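Local coordinates for protein lipocalin (Argas monolakensis, PDB 3BRN) that binds serotonin in the pocket of a lipocalin beta barrel and probably serves as a biogenic amine-binding protein of a soft tick, at residues Phe13-Ser18 and Val75-Asp80; Leu29-Lys34 and Arg143-Thr148; Val97-Tyr102 and Gly130-Lys135; Gly66-Leu71 and Tyr152-Pro157. One frame throughout, in Å; residues are numbered along the deposited sequence.

Overall arrangement
All four contacts fix outlying parts of the chain to one curled antiparallel sheet, the lipocalin barrel that holds serotonin. Contacts 1 and 3 touch each other, their centres about 15 Å apart, and F13 of contact 1 meets F99 of contact 3. Contact 1 also supplies S18 to the pocket. Contact 2 lies across the chain's centre from contact 1, about 22 Å away between centres. Its K31 forms a salt bridge with D133 of contact 3. Contact 4 uses the same strand 67-78 as contact 1, but their centres are about 25 Å apart. L29 of contact 2 comes within about 7 Å of serotonin, side chain to ligand. L156 of contact 4 stays about 10 Å away.

Contact 1 of 4, residues Phe13-Ser18 and Val75-Asp80; sequences FQAYKS and VTVNGD. With SRO (serotonin), chain C.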
loop_
_atom_site.group_PDB
_atom_site.type_symbol
_atom_site.label_atom_id
_atom_site.label_comp_id
_atom_site.label_asym_id
_atom_site.label_seq_id
_atom_site.Cartn_x
_atom_site.Cartn_y
_atom_site.Cartn_z
ATOM N N PHE A 13 -4.877 9.514 10.763
ATOM C CA PHE A 13 -5.151 8.372 9.903
ATOM C C PHE A 13 -4.839 7.063 10.620
ATOM O O PHE A 13 -3.754 6.890 11.177
ATOM C CB PHE A 13 -4.343 8.469 8.608
ATOM C CG PHE A 13 -4.757 9.607 7.719
ATOM C CD1 PHE A 13 -5.853 9.485 6.882
ATOM C CD2 PHE A 13 -4.051 10.798 7.722
ATOM C CE1 PHE A 13 -6.237 10.530 6.063
ATOM C CE2 PHE A 13 -4.430 11.846 6.905
ATOM C CZ PHE A 13 -5.525 11.711 6.074
ATOM N N GLN A 14 -5.799 6.146 10.599
ATOM C CA GLN A 14 -5.740 4.937 11.416
ATOM C C GLN A 14 -5.277 3.737 10.590
ATOM O O GLN A 14 -5.969 3.322 9.660
ATOM C CB GLN A 14 -7.109 4.656 12.039
ATOM C CG GLN A 14 -7.613 5.786 12.914
ATOM C CD GLN A 14 -9.054 5.595 13.334
ATOM O OE1 GLN A 14 -9.975 5.887 12.571
ATOM N NE2 GLN A 14 -9.258 5.147 14.573
ATOM N N ALA A 15 -4.085 3.232 10.912
ATOM C CA ALA A 15 -3.498 2.075 10.265
ATOM C C ALA A 15 -4.369 0.820 10.151
ATOM O O ALA A 15 -4.382 0.184 9.106
ATOM C CB ALA A 15 -2.138 1.753 10.877
ATOM N N TYR A 16 -5.059 0.415 11.212
ATOM C CA TYR A 16 -5.904 -0.765 11.076
ATOM C C TYR A 16 -6.995 -0.569 10.008
ATOM O O TYR A 16 -7.244 -1.465 9.215
ATOM C CB TYR A 16 -6.485 -1.229 12.426
ATOM C CG TYR A 16 -7.686 -0.464 12.881
ATOM C CD1 TYR A 16 -7.547 0.672 13.667
ATOM C CD2 TYR A 16 -8.969 -0.953 12.658
ATOM C CE1 TYR A 16 -8.647 1.338 14.148
ATOM C CE2 TYR A 16 -10.075 -0.284 13.129
ATOM C CZ TYR A 16 -9.906 0.863 13.872
ATOM O OH TYR A 16 -10.995 1.572 14.310
ATOM N N LYS A 17 -7.560 0.635 9.917
ATOM C CA LYS A 17 -8.538 0.933 8.872
ATOM C C LYS A 17 -7.924 0.952 7.473
ATOM O O LYS A 17 -8.554 0.537 6.505
ATOM C CB LYS A 17 -9.259 2.253 9.155
ATOM C CG LYS A 17 -10.340 2.155 10.213
ATOM C CD LYS A 17 -10.456 3.438 10.991
ATOM C CE LYS A 17 -11.717 3.463 11.827
ATOM N NZ LYS A 17 -12.858 4.019 11.058
ATOM N N SER A 18 -6.712 1.479 7.349
ATOM C CA SER A 18 -6.010 1.430 6.082
ATOM C C SER A 18 -5.737 -0.027 5.650
ATOM O O SER A 18 -5.949 -0.403 4.496
ATOM C CB SER A 18 -4.682 2.206 6.176
ATOM O OG SER A 18 -3.926 2.004 4.995
ATOM N N VAL A 75 2.028 -8.166 10.297
ATOM C CA VAL A 75 1.790 -6.730 10.337
ATOM C C VAL A 75 1.082 -6.392 11.658
ATOM O O VAL A 75 0.159 -7.095 12.069
ATOM C CB VAL A 75 0.910 -6.296 9.147
ATOM C CG1 VAL A 75 -0.503 -6.873 9.297
ATOM C CG2 VAL A 75 0.894 -4.757 9.007
ATOM N N THR A 76 1.592 -5.384 12.359
ATOM C CA THR A 76 1.002 -4.893 13.602
ATOM C C THR A 76 0.662 -3.424 13.417
ATOM O O THR A 76 1.449 -2.667 12.847
ATOM C CB THR A 76 2.003 -5.000 14.776
ATOM O OG1 THR A 76 2.627 -6.292 14.748
ATOM C CG2 THR A 76 1.282 -4.819 16.122
ATOM N N VAL A 77 -0.541 -3.047 13.834
ATOM C CA VAL A 77 -1.064 -1.704 13.595
ATOM C C VAL A 77 -1.274 -0.904 14.877
ATOM O O VAL A 77 -1.940 -1.367 15.802
ATOM C CB VAL A 77 -2.379 -1.756 12.783
ATOM C CG1 VAL A 77 -2.092 -2.160 11.323
ATOM C CG2 VAL A 77 -3.338 -2.741 13.402
ATOM N N ASN A 78 -0.693 0.295 14.921
ATOM C CA ASN A 78 -0.879 1.238 16.027
ATOM C C ASN A 78 -0.918 2.689 15.513
ATOM O O ASN A 78 0.012 3.131 14.855
ATOM C CB ASN A 78 0.256 1.084 17.056
ATOM C CG ASN A 78 0.306 -0.312 17.682
ATOM O OD1 ASN A 78 -0.513 -0.535 18.707
ATOM N ND2 ASN A 78 1.122 -1.148 17.294
ATOM N N GLY A 79 -1.940 3.452 15.889
ATOM C CA GLY A 79 -2.043 4.840 15.415
ATOM C C GLY A 79 -1.918 4.824 13.904
ATOM O O GLY A 79 -2.441 3.926 13.265
ATOM N N ASP A 80 -1.051 5.668 13.358
ATOM C CA ASP A 80 -0.812 5.673 11.918
ATOM C C ASP A 80 0.341 4.787 11.453
ATOM O O ASP A 80 0.779 4.891 10.304
ATOM C CB ASP A 80 -0.629 7.110 11.397
ATOM C CG ASP A 80 0.588 7.804 11.995
ATOM O OD1 ASP A 80 1.232 7.213 12.886
ATOM O OD2 ASP A 80 0.880 8.959 11.603
HETATM O OH SRO C . -0.535 -5.258 5.255
HETATM C CZ3 SRO C . 0.137 -4.176 4.741
HETATM C CH2 SRO C . 1.488 -4.051 5.057
HETATM C CZ2 SRO C . 2.257 -3.043 4.471
HETATM C CE2 SRO C . 1.599 -2.152 3.636
HETATM N NE1 SRO C . 1.973 -1.042 2.951
HETATM C CD1 SRO C . 0.911 -0.561 2.262
HETATM C CG SRO C . -0.197 -1.365 2.535
HETATM C CD2 SRO C . 0.246 -2.349 3.415
HETATM C CE3 SRO C . -0.445 -3.323 3.952
HETATM C CB SRO C . -1.595 -1.159 2.006
HETATM C CA SRO C . -2.553 -0.785 3.155
HETATM N NZ SRO C . -3.923 -0.760 2.631
HETATM O O HOH W 1 -4.057 1.807 13.749
#
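V77 turns its two methyls to different parts of the helix start. CG1 lies anti to the carbonyl carbon, chi1 -72°, and meets A15. CG2 lies between the backbone N and the carbonyl carbon and meets Y16. A15 CB is 3.9 Å from V77 CG1, and Y16 CB is 3.6 Å from V77 CG2. Y16 CG is itself set between its backbone N and carbonyl carbon (chi1 81°), which leads the ring away from the strand and leaves CB to meet V77. Beside this apolar patch one backbone oxygen holds the two segments together. A15 N donates to G79 O over 3.0 Å, and the N-H points at the oxygen with an angle of 161°. A water also donates to G79 O at 2.7 Å and accepts from Y16 N at 3.1 Å. The first turn of the helix is thus tied to the loop after strand 67-78 directly and through water. Q14 sits at the N-cap, and S18 N bonds back to Q14 O at 3.0 Å. At the far end of the segment S18 O accepts from the amine NZ of serotonin at 2.8 Å. D106 is a second hydrogen-bond partner of the ligand. A15 also packs on I82 of the pocket. The arrangement is that of a lipocalin, whose short N-terminal helix closes one end of the ligand-binding barrel.

Contact 2 of 4, residues Leu29-Lys34 and Arg143-Thr148; sequences LRKTTK and RPIHHT
A short, weakly bonded antiparallel pairing joins the end of lipocalin barrel strand 26-32 to the chain that follows helix 131-140. It rests on T32 and H146, its hydrogen-bonded pair. T32 N donates to H146 O at 2.9 Å, in the carbonyl plane. H146 N returns a bond to T32 O at 2.7 Å. The H146 ring adds a second donor to the same oxygen. H146 ND1 lies 3.3 Å from T32 O, which sits in the ring plane but is approached from above the carbonyl plane. T32 O is therefore gripped twice by one residue. T32 OG1 accepts from K34 N, an ST turn that bends the chain as the strand ends. At the other end T148 N bonds to R30 O at 3.1 Å. R30 and K31 both face L117 on the neighbouring strand, a classic beta bulge. T148 CB presses on L29 O, and its OG1 bonds to T37 outside the pair. Beyond T33 a water donates to both T33 O and P144 O and bridges the two chains. On the face of K31 and H147 the side chains run alongside each other, K31 CE 3.8 Å from H147 CE1. K31 CB also touches I145 CG2. The amine of K31 goes on to a salt bridge with D133. R30 bends at chi2 (59°), which brings its guanidinium back toward H147, while its NE bonds to Y129. R30 NH1 then donates to H147 ND1 over 3.2 Å, nearly straight at 168° and close to both planes.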
loop_
_atom_site.group_PDB
_atom_site.type_symbol
_atom_site.label_atom_id
_atom_site.label_comp_id
_atom_site.label_asym_id
_atom_site.label_seq_id
_atom_site.Cartn_x
_atom_site.Cartn_y
_atom_site.Cartn_z
ATOM N N LEU A 29 1.206 -1.789 -5.297
ATOM C CA LEU A 29 2.049 -0.607 -5.113
ATOM C C LEU A 29 2.064 0.064 -6.479
ATOM O O LEU A 29 2.559 -0.519 -7.431
ATOM C CB LEU A 29 3.466 -0.985 -4.687
ATOM C CG LEU A 29 4.508 0.157 -4.654
ATOM C CD1 LEU A 29 4.020 1.232 -3.698
ATOM C CD2 LEU A 29 5.814 -0.419 -4.122
ATOM N N ARG A 30 1.316 1.167 -6.603
ATOM C CA ARG A 30 1.102 1.837 -7.881
ATOM C C ARG A 30 2.261 2.751 -8.278
ATOM O O ARG A 30 2.677 2.769 -9.439
ATOM C CB ARG A 30 -0.226 2.611 -7.858
ATOM C CG ARG A 30 -0.546 3.422 -9.121
ATOM C CD ARG A 30 -0.619 2.553 -10.393
ATOM N NE ARG A 30 -0.828 3.377 -11.583
ATOM C CZ ARG A 30 0.118 4.104 -12.175
ATOM N NH1 ARG A 30 1.364 4.095 -11.720
ATOM N NH2 ARG A 30 -0.178 4.834 -13.236
ATOM N N LYS A 31 2.695 3.604 -7.352
ATOM C CA LYS A 31 3.837 4.496 -7.618
ATOM C C LYS A 31 4.696 4.550 -6.371
ATOM O O LYS A 31 4.159 4.573 -5.273
ATOM C CB LYS A 31 3.364 5.923 -7.932
ATOM C CG LYS A 31 2.371 6.052 -9.087
ATOM C CD LYS A 31 2.047 7.509 -9.363
ATOM C CE LYS A 31 1.008 7.653 -10.474
ATOM N NZ LYS A 31 0.307 8.958 -10.381
ATOM N N THR A 32 6.000 4.778 -6.550
ATOM C CA THR A 32 6.907 4.964 -5.412
ATOM C C THR A 32 8.055 5.900 -5.794
ATOM O O THR A 32 8.364 6.059 -6.980
ATOM C CB THR A 32 7.448 3.593 -4.876
ATOM O OG1 THR A 32 8.359 3.815 -3.793
ATOM C CG2 THR A 32 8.171 2.805 -5.975
ATOM N N THR A 33 8.615 6.602 -4.807
ATOM C CA THR A 33 9.831 7.381 -5.034
ATOM C C THR A 33 11.080 6.532 -4.798
ATOM O O THR A 33 12.196 7.038 -4.868
ATOM C CB THR A 33 9.892 8.652 -4.143
ATOM O OG1 THR A 33 9.826 8.270 -2.762
ATOM C CG2 THR A 33 8.706 9.601 -4.479
ATOM N N LYS A 34 10.905 5.266 -4.430
ATOM C CA LYS A 34 12.070 4.392 -4.308
ATOM C C LYS A 34 12.259 3.616 -5.620
ATOM O O LYS A 34 11.324 2.959 -6.090
ATOM C CB LYS A 34 11.888 3.412 -3.140
ATOM C CG LYS A 34 12.919 2.285 -3.086
ATOM C CD LYS A 34 12.745 1.447 -1.828
ATOM C CE LYS A 34 13.419 0.079 -1.958
ATOM N NZ LYS A 34 13.127 -0.798 -0.777
ATOM N N ARG A 143 10.691 14.835 -6.655
ATOM C CA ARG A 143 11.424 13.563 -6.621
ATOM C C ARG A 143 10.995 12.679 -7.788
ATOM O O ARG A 143 9.827 12.692 -8.195
ATOM C CB ARG A 143 11.137 12.828 -5.314
ATOM C CG ARG A 143 11.689 13.492 -4.052
ATOM C CD ARG A 143 11.349 12.648 -2.820
ATOM N NE ARG A 143 11.802 13.239 -1.559
ATOM C CZ ARG A 143 11.136 14.182 -0.895
ATOM N NH1 ARG A 143 10.022 14.709 -1.401
ATOM N NH2 ARG A 143 11.614 14.645 0.251
ATOM N N PRO A 144 11.935 11.892 -8.328
ATOM C CA PRO A 144 11.574 10.965 -9.397
ATOM C C PRO A 144 10.526 9.950 -8.940
ATOM O O PRO A 144 10.538 9.543 -7.773
ATOM C CB PRO A 144 12.895 10.257 -9.702
ATOM C CG PRO A 144 13.947 11.306 -9.368
ATOM C CD PRO A 144 13.395 11.984 -8.133
ATOM N N ILE A 145 9.577 9.641 -9.824
ATOM C CA ILE A 145 8.492 8.702 -9.528
ATOM C C ILE A 145 8.686 7.418 -10.337
ATOM O O ILE A 145 9.040 7.464 -11.516
ATOM C CB ILE A 145 7.106 9.275 -9.912
ATOM C CG1 ILE A 145 6.883 10.675 -9.332
ATOM C CG2 ILE A 145 6.001 8.279 -9.557
ATOM C CD1 ILE A 145 7.093 10.772 -7.875
ATOM N N HIS A 146 8.542 6.284 -9.684
ATOM C CA HIS A 146 8.556 5.013 -10.338
ATOM C C HIS A 146 7.233 4.312 -10.358
ATOM O O HIS A 146 6.630 4.104 -9.338
ATOM C CB HIS A 146 9.594 4.131 -9.724
ATOM C CG HIS A 146 10.903 4.801 -9.602
ATOM N ND1 HIS A 146 11.152 5.752 -8.654
ATOM C CD2 HIS A 146 12.007 4.729 -10.361
ATOM C CE1 HIS A 146 12.366 6.219 -8.813
ATOM N NE2 HIS A 146 12.905 5.608 -9.837
ATOM N N HIS A 147 6.817 3.908 -11.532
ATOM C CA HIS A 147 5.521 3.343 -11.721
ATOM C C HIS A 147 5.511 1.831 -11.681
ATOM O O HIS A 147 5.849 1.206 -12.635
ATOM C CB HIS A 147 4.922 3.864 -12.994
ATOM C CG HIS A 147 4.861 5.339 -13.038
ATOM N ND1 HIS A 147 3.717 6.036 -12.769
ATOM C CD2 HIS A 147 5.819 6.255 -13.254
ATOM C CE1 HIS A 147 3.960 7.319 -12.849
ATOM N NE2 HIS A 147 5.234 7.480 -13.134
ATOM N N THR A 148 5.115 1.264 -10.557
ATOM C CA THR A 148 5.406 -0.124 -10.226
ATOM C C THR A 148 4.373 -1.095 -10.769
ATOM O O THR A 148 4.618 -2.292 -10.810
ATOM C CB THR A 148 5.488 -0.306 -8.693
ATOM O OG1 THR A 148 6.676 0.322 -8.206
ATOM C CG2 THR A 148 5.512 -1.795 -8.322
HETATM O O HOH W 2 12.873 9.291 -5.989
#

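Contact 3 of 4, residues Val97-Tyr102 and Gly130-Lys135; sequences VLFSDY and GCCDTK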
loop_
_atom_site.group_PDB
_atom_site.type_symbol
_atom_site.label_atom_id
_atom_site.label_comp_id
_atom_site.label_asym_id
_atom_site.label_seq_id
_atom_site.Cartn_x
_atom_site.Cartn_y
_atom_site.Cartn_z
ATOM N N VAL A 97 0.998 5.787 7.522
ATOM C CA VAL A 97 -0.101 6.204 6.658
ATOM C C VAL A 97 -0.212 7.729 6.663
ATOM O O VAL A 97 -0.517 8.309 7.690
ATOM C CB VAL A 97 -1.429 5.580 7.088
ATOM C CG1 VAL A 97 -2.497 5.854 6.034
ATOM C CG2 VAL A 97 -1.262 4.069 7.321
ATOM N N LEU A 98 0.109 8.370 5.541
ATOM C CA LEU A 98 0.047 9.833 5.464
ATOM C C LEU A 98 -1.360 10.252 5.078
ATOM O O LEU A 98 -1.776 11.363 5.347
ATOM C CB LEU A 98 1.046 10.351 4.430
ATOM C CG LEU A 98 2.488 9.900 4.678
ATOM C CD1 LEU A 98 3.355 10.504 3.605
ATOM C CD2 LEU A 98 2.934 10.335 6.088
ATOM N N PHE A 99 -2.032 9.392 4.321
ATOM C CA PHE A 99 -3.407 9.632 3.924
ATOM C C PHE A 99 -4.065 8.343 3.453
ATOM O O PHE A 99 -3.419 7.481 2.887
ATOM C CB PHE A 99 -3.479 10.702 2.824
ATOM C CG PHE A 99 -4.853 10.877 2.235
ATOM C CD1 PHE A 99 -5.767 11.749 2.810
ATOM C CD2 PHE A 99 -5.224 10.176 1.100
ATOM C CE1 PHE A 99 -7.041 11.897 2.278
ATOM C CE2 PHE A 99 -6.499 10.305 0.578
ATOM C CZ PHE A 99 -7.398 11.185 1.154
ATOM N N SER A 100 -5.366 8.207 3.683
ATOM C CA SER A 100 -6.069 7.033 3.177
ATOM C C SER A 100 -7.547 7.344 3.141
ATOM O O SER A 100 -8.001 8.211 3.881
ATOM C CB SER A 100 -5.827 5.844 4.102
ATOM O OG SER A 100 -6.408 4.667 3.570
ATOM N N ASP A 101 -8.275 6.713 2.221
ATOM C CA ASP A 101 -9.732 6.814 2.212
ATOM C C ASP A 101 -10.354 5.511 2.718
ATOM O O ASP A 101 -11.572 5.352 2.743
ATOM C CB ASP A 101 -10.259 7.189 0.820
ATOM C CG ASP A 101 -10.048 6.090 -0.207
ATOM O OD1 ASP A 101 -9.433 5.052 0.127
ATOM O OD2 ASP A 101 -10.511 6.270 -1.351
ATOM N N TYR A 102 -9.498 4.578 3.123
ATOM C CA TYR A 102 -9.946 3.379 3.821
ATOM C C TYR A 102 -10.695 2.440 2.881
ATOM O O TYR A 102 -11.386 1.523 3.325
ATOM C CB TYR A 102 -10.832 3.750 5.010
ATOM C CG TYR A 102 -10.111 4.516 6.096
ATOM C CD1 TYR A 102 -8.729 4.460 6.212
ATOM C CD2 TYR A 102 -10.813 5.297 7.006
ATOM C CE1 TYR A 102 -8.066 5.159 7.202
ATOM C CE2 TYR A 102 -10.159 5.999 7.999
ATOM C CZ TYR A 102 -8.786 5.927 8.093
ATOM O OH TYR A 102 -8.129 6.625 9.081
ATOM N N GLY A 130 -7.781 10.126 -7.776
ATOM C CA GLY A 130 -8.443 11.145 -6.974
ATOM C C GLY A 130 -7.581 11.775 -5.902
ATOM O O GLY A 130 -6.512 12.309 -6.190
ATOM N N CYS A 131 -8.074 11.772 -4.669
ATOM C CA CYS A 131 -7.395 12.480 -3.591
ATOM C C CYS A 131 -6.023 11.922 -3.283
ATOM O O CYS A 131 -5.186 12.613 -2.736
ATOM C CB CYS A 131 -8.246 12.501 -2.330
ATOM S SG CYS A 131 -9.541 13.741 -2.422
ATOM N N CYS A 132 -5.817 10.645 -3.564
ATOM C CA CYS A 132 -4.522 10.044 -3.315
ATOM C C CYS A 132 -3.494 10.541 -4.297
ATOM O O CYS A 132 -2.330 10.632 -3.953
ATOM C CB CYS A 132 -4.581 8.527 -3.343
ATOM S SG CYS A 132 -5.402 7.820 -1.920
ATOM N N ASP A 133 -3.908 10.781 -5.511
ATOM C CA ASP A 133 -3.011 11.312 -6.497
ATOM C C ASP A 133 -2.570 12.696 -6.049
ATOM O O ASP A 133 -1.447 13.016 -6.075
ATOM C CB ASP A 133 -3.682 11.381 -7.847
ATOM C CG ASP A 133 -3.266 10.277 -8.771
ATOM O OD1 ASP A 133 -2.187 9.742 -8.614
ATOM O OD2 ASP A 133 -4.036 9.970 -9.677
ATOM N N THR A 134 -3.508 13.501 -5.620
ATOM C CA THR A 134 -3.188 14.832 -5.136
ATOM C C THR A 134 -2.213 14.796 -3.958
ATOM O O THR A 134 -1.364 15.675 -3.824
ATOM C CB THR A 134 -4.458 15.612 -4.726
ATOM O OG1 THR A 134 -5.368 15.670 -5.832
ATOM C CG2 THR A 134 -4.101 17.020 -4.292
ATOM N N LYS A 135 -2.403 13.846 -3.049
ATOM C CA LYS A 135 -1.582 13.792 -1.841
ATOM C C LYS A 135 -0.195 13.279 -2.196
ATOM O O LYS A 135 0.820 13.775 -1.691
ATOM C CB LYS A 135 -2.239 12.896 -0.785
ATOM C CG LYS A 135 -1.384 12.626 0.448
ATOM C CD LYS A 135 -1.314 13.845 1.361
ATOM C CE LYS A 135 -0.362 13.577 2.533
ATOM N NZ LYS A 135 -0.429 14.727 3.498
HETATM O O HOH W 3 -2.684 13.763 4.691
#
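L98 O takes a hydrogen bond from a water at 2.6 Å, and the same water accepts from K135 NZ at 2.7 Å. The lysine amine is thus linked through water to the backbone at L98, where the chain turns a corner before strand 99-100. K135 CG is anti to the backbone N (chi1 173°) and the chain bends at chi2 (74°). This lays K135 CG 3.7 Å from F99 CB and brings K135 CE to 4.0 Å from L98 CB. Helix 131-140 packs in this way against the outside of the lipocalin barrel, where L98 and F99 both face V107 in a classic beta bulge. The F99 ring reaches the first turn of the helix. C132 SG lies in the ring plane at its edge, 3.7 Å from F99 CE2, a sulfur-aromatic contact. C131 CB approaches F99 CZ at 3.8 Å. Both cysteines are held by disulfides, C132 to C105 on the neighbouring strand and C131 to C7 near the N-terminus. The F99 ring also meets F9 edge-to-face, and F13 packs against it. G130 stands at the N-cap of the helix, and its O accepts from T134 N.

Contact 4 of 4, residues Gly66-Leu71 and Tyr152-Pro157; sequences GQMIQL and YCPPLP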
loop_
_atom_site.group_PDB
_atom_site.type_symbol
_atom_site.label_atom_id
_atom_site.label_comp_id
_atom_site.label_asym_id
_atom_site.label_seq_id
_atom_site.Cartn_x
_atom_site.Cartn_y
_atom_site.Cartn_z
ATOM N N GLY A 66 5.433 -14.931 -14.858
ATOM C CA GLY A 66 4.060 -14.928 -15.341
ATOM C C GLY A 66 3.032 -15.115 -14.241
ATOM O O GLY A 66 1.833 -14.941 -14.475
ATOM N N GLN A 67 3.500 -15.393 -13.028
ATOM C CA GLN A 67 2.594 -15.612 -11.900
ATOM C C GLN A 67 2.827 -14.711 -10.691
ATOM O O GLN A 67 3.953 -14.313 -10.401
ATOM C CB GLN A 67 2.617 -17.077 -11.477
ATOM C CG GLN A 67 2.171 -18.021 -12.574
ATOM C CD GLN A 67 1.989 -19.424 -12.067
ATOM O OE1 GLN A 67 2.810 -19.811 -11.097
ATOM N NE2 GLN A 67 1.070 -20.130 -12.484
ATOM N N MET A 68 1.746 -14.403 -9.981
ATOM C CA MET A 68 1.833 -13.652 -8.726
ATOM C C MET A 68 2.222 -14.614 -7.611
ATOM O O MET A 68 1.431 -15.489 -7.243
ATOM C CB MET A 68 0.473 -13.034 -8.381
ATOM C CG MET A 68 -0.012 -11.951 -9.324
ATOM S SD MET A 68 1.175 -10.597 -9.417
ATOM C CE MET A 68 0.146 -9.176 -9.032
ATOM N N ILE A 69 3.433 -14.472 -7.080
ATOM C CA ILE A 69 3.856 -15.320 -5.967
ATOM C C ILE A 69 3.334 -14.772 -4.647
ATOM O O ILE A 69 3.205 -13.549 -4.474
ATOM C CB ILE A 69 5.390 -15.453 -5.869
ATOM C CG1 ILE A 69 6.017 -14.098 -5.548
ATOM C CG2 ILE A 69 5.970 -16.105 -7.136
ATOM C CD1 ILE A 69 7.439 -14.178 -5.023
ATOM N N GLN A 70 3.043 -15.678 -3.716
ATOM C CA GLN A 70 2.533 -15.296 -2.400
ATOM C C GLN A 70 3.530 -15.635 -1.309
ATOM O O GLN A 70 4.024 -16.755 -1.233
ATOM C CB GLN A 70 1.221 -16.012 -2.108
ATOM C CG GLN A 70 0.182 -15.868 -3.189
ATOM C CD GLN A 70 -1.074 -16.641 -2.869
ATOM O OE1 GLN A 70 -1.224 -17.017 -1.604
ATOM N NE2 GLN A 70 -1.889 -16.924 -3.750
ATOM N N LEU A 71 3.829 -14.653 -0.470
ATOM C CA LEU A 71 4.684 -14.843 0.689
ATOM C C LEU A 71 3.902 -14.282 1.878
ATOM O O LEU A 71 2.857 -13.663 1.683
ATOM C CB LEU A 71 5.997 -14.076 0.508
ATOM C CG LEU A 71 6.787 -14.459 -0.751
ATOM C CD1 LEU A 71 8.037 -13.619 -0.897
ATOM C CD2 LEU A 71 7.149 -15.927 -0.699
ATOM N N TYR A 152 -0.259 -4.792 -17.584
ATOM C CA TYR A 152 0.055 -6.198 -17.858
ATOM C C TYR A 152 0.178 -7.032 -16.587
ATOM O O TYR A 152 0.360 -8.248 -16.663
ATOM C CB TYR A 152 1.354 -6.326 -18.666
ATOM C CG TYR A 152 2.605 -6.030 -17.856
ATOM C CD1 TYR A 152 3.252 -4.802 -17.958
ATOM C CD2 TYR A 152 3.096 -6.952 -16.939
ATOM C CE1 TYR A 152 4.372 -4.515 -17.194
ATOM C CE2 TYR A 152 4.200 -6.661 -16.142
ATOM C CZ TYR A 152 4.835 -5.442 -16.276
ATOM O OH TYR A 152 5.953 -5.161 -15.511
ATOM N N CYS A 153 0.161 -6.381 -15.423
ATOM C CA CYS A 153 0.236 -7.104 -14.153
ATOM C C CYS A 153 -0.944 -8.072 -14.009
ATOM O O CYS A 153 -2.088 -7.691 -14.230
ATOM C CB CYS A 153 0.236 -6.120 -12.966
ATOM S SG CYS A 153 1.791 -5.196 -12.708
ATOM N N PRO A 154 -0.679 -9.318 -13.586
ATOM C CA PRO A 154 -1.811 -10.215 -13.369
ATOM C C PRO A 154 -2.750 -9.683 -12.279
ATOM O O PRO A 154 -2.399 -8.727 -11.576
ATOM C CB PRO A 154 -1.147 -11.528 -12.916
ATOM C CG PRO A 154 0.288 -11.415 -13.334
ATOM C CD PRO A 154 0.608 -9.947 -13.246
ATOM N N PRO A 155 -3.982 -10.214 -12.220
ATOM C CA PRO A 155 -4.917 -9.863 -11.151
ATOM C C PRO A 155 -4.408 -10.428 -9.835
ATOM O O PRO A 155 -3.550 -11.310 -9.838
ATOM C CB PRO A 155 -6.211 -10.583 -11.560
ATOM C CG PRO A 155 -6.037 -10.923 -13.003
ATOM C CD PRO A 155 -4.574 -11.167 -13.173
ATOM N N LEU A 156 -4.896 -9.901 -8.718
ATOM C CA LEU A 156 -4.426 -10.374 -7.424
ATOM C C LEU A 156 -4.909 -11.793 -7.172
ATOM O O LEU A 156 -6.000 -12.166 -7.617
ATOM C CB LEU A 156 -4.847 -9.430 -6.278
ATOM C CG LEU A 156 -4.203 -8.039 -6.293
ATOM C CD1 LEU A 156 -4.600 -7.196 -5.078
ATOM C CD2 LEU A 156 -2.701 -8.168 -6.369
ATOM N N PRO A 157 -4.038 -12.624 -6.578
ATOM C CA PRO A 157 -4.406 -13.972 -6.152
ATOM C C PRO A 157 -5.581 -13.942 -5.168
ATOM O O PRO A 157 -6.466 -14.797 -5.199
ATOM C CB PRO A 157 -3.135 -14.490 -5.460
ATOM C CG PRO A 157 -2.244 -13.292 -5.277
ATOM C CD PRO A 157 -2.612 -12.338 -6.360
ATOM O OXT PRO A 157 -5.725 -13.017 -4.367
#
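M68, enclosed by P154, L156 and P157, makes the tight part of this contact, while Q70 and G66 are exposed and touch little. The M68 side chain enters the bend of the C-terminal tail, and every carbon beyond its CA touches it. M68 CB lies 3.8 Å from P157 CD. M68 CG is 3.8 Å from P154 CB and close to P155 O as well. The chain then bends at chi2 (-58°) and again at chi3, which carries M68 SD past P154 CD at 3.9 Å. The methyl M68 CE ends 3.6 Å from P154 O and 4.0 Å from L156 CD2. The tail has no regular secondary structure. It runs alongside the start of strand 67-78 of the lipocalin barrel, 28° off its direction, and the C153-C40 disulfide fixes its start. Y28 of strand 26-32 and Y42 of strand 42-44 also pack on M68 and L156, and Y28 OH bonds to P154 O. On the solvent side Q70 extends beyond CG and slides past P157 in the opposite direction. Q70 NE2 approaches P157 CB at 3.2 Å, a contact with carbon and not a polar bond. G66 O is 4.0 Å from P154 CG. P157 carries the C-terminal carboxylate at this exposed end.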